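Side-chain contacts in ABC transporter ATP-binding protein (Leptospira interrogans serovar Copenhageni, PDB 4HZI), which probably binds and hydrolyses ATP as the ATPase subunit of an orphan ABC transporter involved in manganese utilization and tolerance: residues F255-I258 with E259-F262; F55-K58 with T59-C63. All coordinates share one frame; numbering follows the deposited sequence.

From the N terminus, contact 2 comes first: the type II beta turn within 55-63 closes the loop between strand 53-58, an outermost strand of the four-stranded antiparallel sheet, and strand 62-67, which lies inside the six-stranded mixed sheet and leads on to the probable P-loop. Contact 1 follows far along the chain, where 255-262 leaves strand 251-255, an outermost strand of the mixed sheet, and coils into the short helix 258-261. The two closures are in series, neither nesting nor crossing. Their centres lie about 13 Å apart, and they touch through the Phe-255 ring: CZ is 3.3 Å from Glu-56 O, and CD1 packs on Phe-55 CB.

Contact 1: F255-I258 with E259-F262; sequences FGPI and EECF
Pro-257 O is gripped by two amides of the following helical turn: Cys-261 N at 3.0 Å, with an N-H...O angle of 160°, and Glu-260 N, whose bond is weak because it is strongly bent. This is a helix N-terminus, with Pro-257 at the N-cap position where the chain leaves strand 251-255 for helix 258-261. The next bond, Phe-262 N to Ile-258 O at 2.8 Å, closes the short helix at its last turn. On that same pair of residues rests the apolar contact. With CG1 of Ile-258 anti to the backbone N (chi1 -166°), the branch stands out from the helix and sets CG1 over the centre of the Phe-262 ring, 5° off the ring normal, a CH-pi contact; CD1 continues over the same face toward CE2. Trp-284 meets the Phe-262 ring edge-to-face, joining this corner to the C-terminal hairpin. The two glutamates approach the proline ring at different points, Glu-259 OE2 coming to CB and the extended Glu-260 chain bringing its OE2 to CD. Inside the corner the Cys-261 sulfur turns back to the start of the bend, where SG stands 3.4 Å from Gly-256 N.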
loop_
_atom_site.group_PDB
_atom_site.type_symbol
_atom_site.label_atom_id
_atom_site.label_comp_id
_atom_site.label_asym_id
_atom_site.label_seq_id
_atom_site.Cartn_x
_atom_site.Cartn_y
_atom_site.Cartn_z
ATOM N N PHE A 255 2.499 -17.654 -17.225
ATOM C CA PHE A 255 2.483 -16.554 -18.159
ATOM C C PHE A 255 1.405 -16.895 -19.178
ATOM O O PHE A 255 1.373 -18.022 -19.714
ATOM C CB PHE A 255 3.831 -16.394 -18.878
ATOM C CG PHE A 255 3.782 -15.558 -20.137
ATOM C CD1 PHE A 255 3.268 -14.264 -20.108
ATOM C CD2 PHE A 255 4.224 -16.047 -21.336
ATOM C CE1 PHE A 255 3.181 -13.508 -21.255
ATOM C CE2 PHE A 255 4.145 -15.285 -22.497
ATOM C CZ PHE A 255 3.637 -14.014 -22.455
ATOM N N GLY A 256 0.521 -15.944 -19.448
ATOM C CA GLY A 256 -0.473 -16.143 -20.515
ATOM C C GLY A 256 -1.617 -15.153 -20.479
ATOM O O GLY A 256 -1.529 -14.089 -19.830
ATOM N N PRO A 257 -2.713 -15.467 -21.195
ATOM C CA PRO A 257 -3.910 -14.626 -21.122
ATOM C C PRO A 257 -4.303 -14.459 -19.678
ATOM O O PRO A 257 -4.273 -15.401 -18.902
ATOM C CB PRO A 257 -4.985 -15.443 -21.897
ATOM C CG PRO A 257 -4.199 -16.331 -22.812
ATOM C CD PRO A 257 -2.919 -16.665 -22.037
ATOM N N ILE A 258 -4.706 -13.256 -19.312
ATOM C CA ILE A 258 -4.970 -12.982 -17.908
ATOM C C ILE A 258 -6.048 -13.919 -17.314
ATOM O O ILE A 258 -5.950 -14.330 -16.196
ATOM C CB ILE A 258 -5.255 -11.502 -17.713
ATOM C CG1 ILE A 258 -5.188 -11.111 -16.233
ATOM C CG2 ILE A 258 -6.595 -11.109 -18.391
ATOM C CD1 ILE A 258 -5.188 -9.599 -16.070
ATOM N N GLU A 259 -7.080 -14.289 -18.060
ATOM C CA GLU A 259 -8.097 -15.216 -17.496
ATOM C C GLU A 259 -7.513 -16.583 -17.160
ATOM O O GLU A 259 -7.978 -17.264 -16.239
ATOM C CB GLU A 259 -9.325 -15.446 -18.431
ATOM C CG GLU A 259 -9.687 -14.327 -19.393
ATOM C CD GLU A 259 -8.859 -14.367 -20.694
ATOM O OE1 GLU A 259 -9.155 -15.158 -21.659
ATOM O OE2 GLU A 259 -7.898 -13.572 -20.755
ATOM N N GLU A 260 -6.502 -16.999 -17.914
ATOM C CA GLU A 260 -5.809 -18.265 -17.665
ATOM C C GLU A 260 -4.941 -18.105 -16.446
ATOM O O GLU A 260 -4.908 -18.984 -15.576
ATOM C CB GLU A 260 -4.944 -18.570 -18.909
ATOM C CG GLU A 260 -4.201 -19.903 -18.937
ATOM C CD GLU A 260 -3.397 -20.054 -20.204
ATOM O OE1 GLU A 260 -3.981 -20.467 -21.232
ATOM O OE2 GLU A 260 -2.149 -19.744 -20.220
ATOM N N CYS A 261 -4.220 -16.971 -16.336
ATOM C CA CYS A 261 -3.378 -16.789 -15.143
ATOM C C CYS A 261 -4.160 -16.602 -13.871
ATOM O O CYS A 261 -3.712 -17.009 -12.810
ATOM C CB CYS A 261 -2.486 -15.570 -15.267
ATOM S SG CYS A 261 -1.301 -15.697 -16.536
ATOM N N PHE A 262 -5.316 -15.935 -13.964
ATOM C CA PHE A 262 -6.049 -15.547 -12.774
ATOM C C PHE A 262 -7.148 -16.523 -12.414
ATOM O O PHE A 262 -8.153 -16.118 -11.853
ATOM C CB PHE A 262 -6.622 -14.145 -12.903
ATOM C CG PHE A 262 -5.604 -13.024 -12.719
ATOM C CD1 PHE A 262 -4.255 -13.249 -12.804
ATOM C CD2 PHE A 262 -6.042 -11.754 -12.432
ATOM C CE1 PHE A 262 -3.344 -12.201 -12.666
ATOM C CE2 PHE A 262 -5.148 -10.699 -12.286
ATOM C CZ PHE A 262 -3.792 -10.922 -12.409
#

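Contact 2: F55-K58 with T59-C63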
loop_
_atom_site.group_PDB
_atom_site.type_symbol
_atom_site.label_atom_id
_atom_site.label_comp_id
_atom_site.label_asym_id
_atom_site.label_seq_id
_atom_site.Cartn_x
_atom_site.Cartn_y
_atom_site.Cartn_z
ATOM N N PHE A 55 8.996 -14.478 -20.689
ATOM C CA PHE A 55 7.714 -13.974 -21.117
ATOM C C PHE A 55 7.900 -13.044 -22.304
ATOM O O PHE A 55 9.018 -12.727 -22.706
ATOM C CB PHE A 55 6.921 -13.319 -19.978
ATOM C CG PHE A 55 7.492 -12.032 -19.441
ATOM C CD1 PHE A 55 7.112 -10.765 -19.956
ATOM C CD2 PHE A 55 8.346 -12.079 -18.340
ATOM C CE1 PHE A 55 7.615 -9.597 -19.388
ATOM C CE2 PHE A 55 8.846 -10.897 -17.776
ATOM C CZ PHE A 55 8.472 -9.670 -18.291
ATOM N N GLU A 56 6.807 -12.580 -22.892
ATOM C CA GLU A 56 6.971 -11.612 -23.975
ATOM C C GLU A 56 5.754 -10.703 -24.081
ATOM O O GLU A 56 4.696 -11.075 -23.604
ATOM C CB GLU A 56 7.273 -12.288 -25.299
ATOM C CG GLU A 56 6.167 -13.058 -25.949
ATOM C CD GLU A 56 5.968 -12.664 -27.427
ATOM O OE1 GLU A 56 6.844 -11.987 -28.063
ATOM O OE2 GLU A 56 4.900 -13.034 -27.965
ATOM N N ILE A 57 5.959 -9.501 -24.615
ATOM C CA ILE A 57 4.864 -8.534 -24.757
ATOM C C ILE A 57 4.938 -8.092 -26.218
ATOM O O ILE A 57 5.992 -7.682 -26.718
ATOM C CB ILE A 57 5.023 -7.291 -23.822
ATOM C CG1 ILE A 57 5.168 -7.707 -22.352
ATOM C CG2 ILE A 57 3.861 -6.310 -24.040
ATOM C CD1 ILE A 57 5.485 -6.572 -21.394
ATOM N N LYS A 58 3.808 -8.189 -26.924
ATOM C CA LYS A 58 3.760 -7.748 -28.316
ATOM C C LYS A 58 3.297 -6.305 -28.370
ATOM O O LYS A 58 2.730 -5.775 -27.399
ATOM C CB LYS A 58 2.787 -8.628 -29.086
ATOM C CG LYS A 58 3.109 -10.109 -28.966
ATOM C CD LYS A 58 2.743 -10.830 -30.236
ATOM C CE LYS A 58 3.087 -12.304 -30.164
ATOM N NZ LYS A 58 2.342 -12.961 -29.066
ATOM N N THR A 59 3.602 -5.652 -29.491
ATOM C CA THR A 59 3.126 -4.311 -29.770
ATOM C C THR A 59 1.639 -4.188 -29.431
ATOM O O THR A 59 0.837 -5.033 -29.796
ATOM C CB THR A 59 3.416 -3.933 -31.234
ATOM O OG1 THR A 59 4.828 -3.925 -31.407
ATOM C CG2 THR A 59 2.925 -2.536 -31.535
ATOM N N ASN A 60 1.311 -3.149 -28.677
ATOM C CA ASN A 60 -0.059 -2.842 -28.254
ATOM C C ASN A 60 -0.716 -3.833 -27.285
ATOM O O ASN A 60 -1.934 -3.781 -27.035
ATOM C CB ASN A 60 -0.945 -2.541 -29.499
ATOM C CG ASN A 60 -0.435 -1.341 -30.284
ATOM O OD1 ASN A 60 0.140 -0.408 -29.726
ATOM N ND2 ASN A 60 -0.672 -1.347 -31.586
ATOM N N GLU A 61 0.085 -4.717 -26.679
ATOM C CA GLU A 61 -0.387 -5.483 -25.555
ATOM C C GLU A 61 -0.153 -4.762 -24.203
ATOM O O GLU A 61 0.783 -3.922 -24.011
ATOM C CB GLU A 61 0.270 -6.872 -25.486
ATOM C CG GLU A 61 -0.077 -7.755 -26.659
ATOM C CD GLU A 61 0.388 -9.180 -26.450
ATOM O OE1 GLU A 61 1.464 -9.371 -25.800
ATOM O OE2 GLU A 61 -0.322 -10.095 -26.955
ATOM N N HIS A 62 -1.018 -5.104 -23.270
ATOM C CA HIS A 62 -0.954 -4.589 -21.915
ATOM C C HIS A 62 -0.821 -5.842 -21.019
ATOM O O HIS A 62 -1.730 -6.665 -20.913
ATOM C CB HIS A 62 -2.200 -3.733 -21.640
ATOM C CG HIS A 62 -2.236 -2.517 -22.496
ATOM N ND1 HIS A 62 -1.332 -1.475 -22.342
ATOM C CD2 HIS A 62 -2.958 -2.228 -23.614
ATOM C CE1 HIS A 62 -1.551 -0.566 -23.277
ATOM N NE2 HIS A 62 -2.535 -0.998 -24.060
ATOM N N CYS A 63 0.345 -5.951 -20.373
ATOM C CA CYS A 63 0.712 -7.117 -19.587
ATOM C C CYS A 63 0.915 -6.718 -18.126
ATOM O O CYS A 63 1.536 -5.714 -17.850
ATOM C CB CYS A 63 2.009 -7.706 -20.139
ATOM S SG CYS A 63 2.465 -9.254 -19.300
HETATM O O HOH W 1 0.162 -12.647 -27.297
#
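Lys-58 and Glu-61 lie side by side and point the same way, their chains rising together from the first and last residues of a type II beta turn, Lys-58 to Glu-61, that links strand 53-58 to strand 62-67. The turn is closed by Glu-61 N bonding to Lys-58 O at 2.9 Å, the donor standing 37° out of the carbonyl plane. A second bond runs the other way, from backbone to side chain: Lys-58 N reaches Glu-61 OE1 at 2.9 Å in an almost straight line (176°), meeting the oxygen from above the carboxylate plane, 52° out of it. The extended Glu-61 chain thus reaches alongside the end of strand 53-58, with its CD 3.6 Å from Lys-58 CB, and the two bonds together hold both ends of the turn.

Beyond CG the lysine chain leaves the carboxylate, and a bend at chi4 then turns NZ back between two glutamates. Lys-58 NZ makes its salt bridge with Glu-56 OE2, two residues back on the same strand, through a weak hydrogen bond of 2.8 Å. From Glu-61 OE2 the same NZ stays 4.4 Å away, a gap bridged by a water that accepts from NZ and donates to OE2; the ammonium probably offsets the negative charge of both glutamates. Glu-56 is held further by Ser-33, which bonds its OE1.

Ile-57, the residue before Lys-58, crosses Glu-61 obliquely. Its CG2, anti to the backbone N, lies against Glu-61 CB, while the CG1 branch leads inward to the buried Cys-63. The latter packs on Val-245 of the neighbouring strand 243-248, and Ile-57 CG1 stands 3.9 Å from Cys-63 CB.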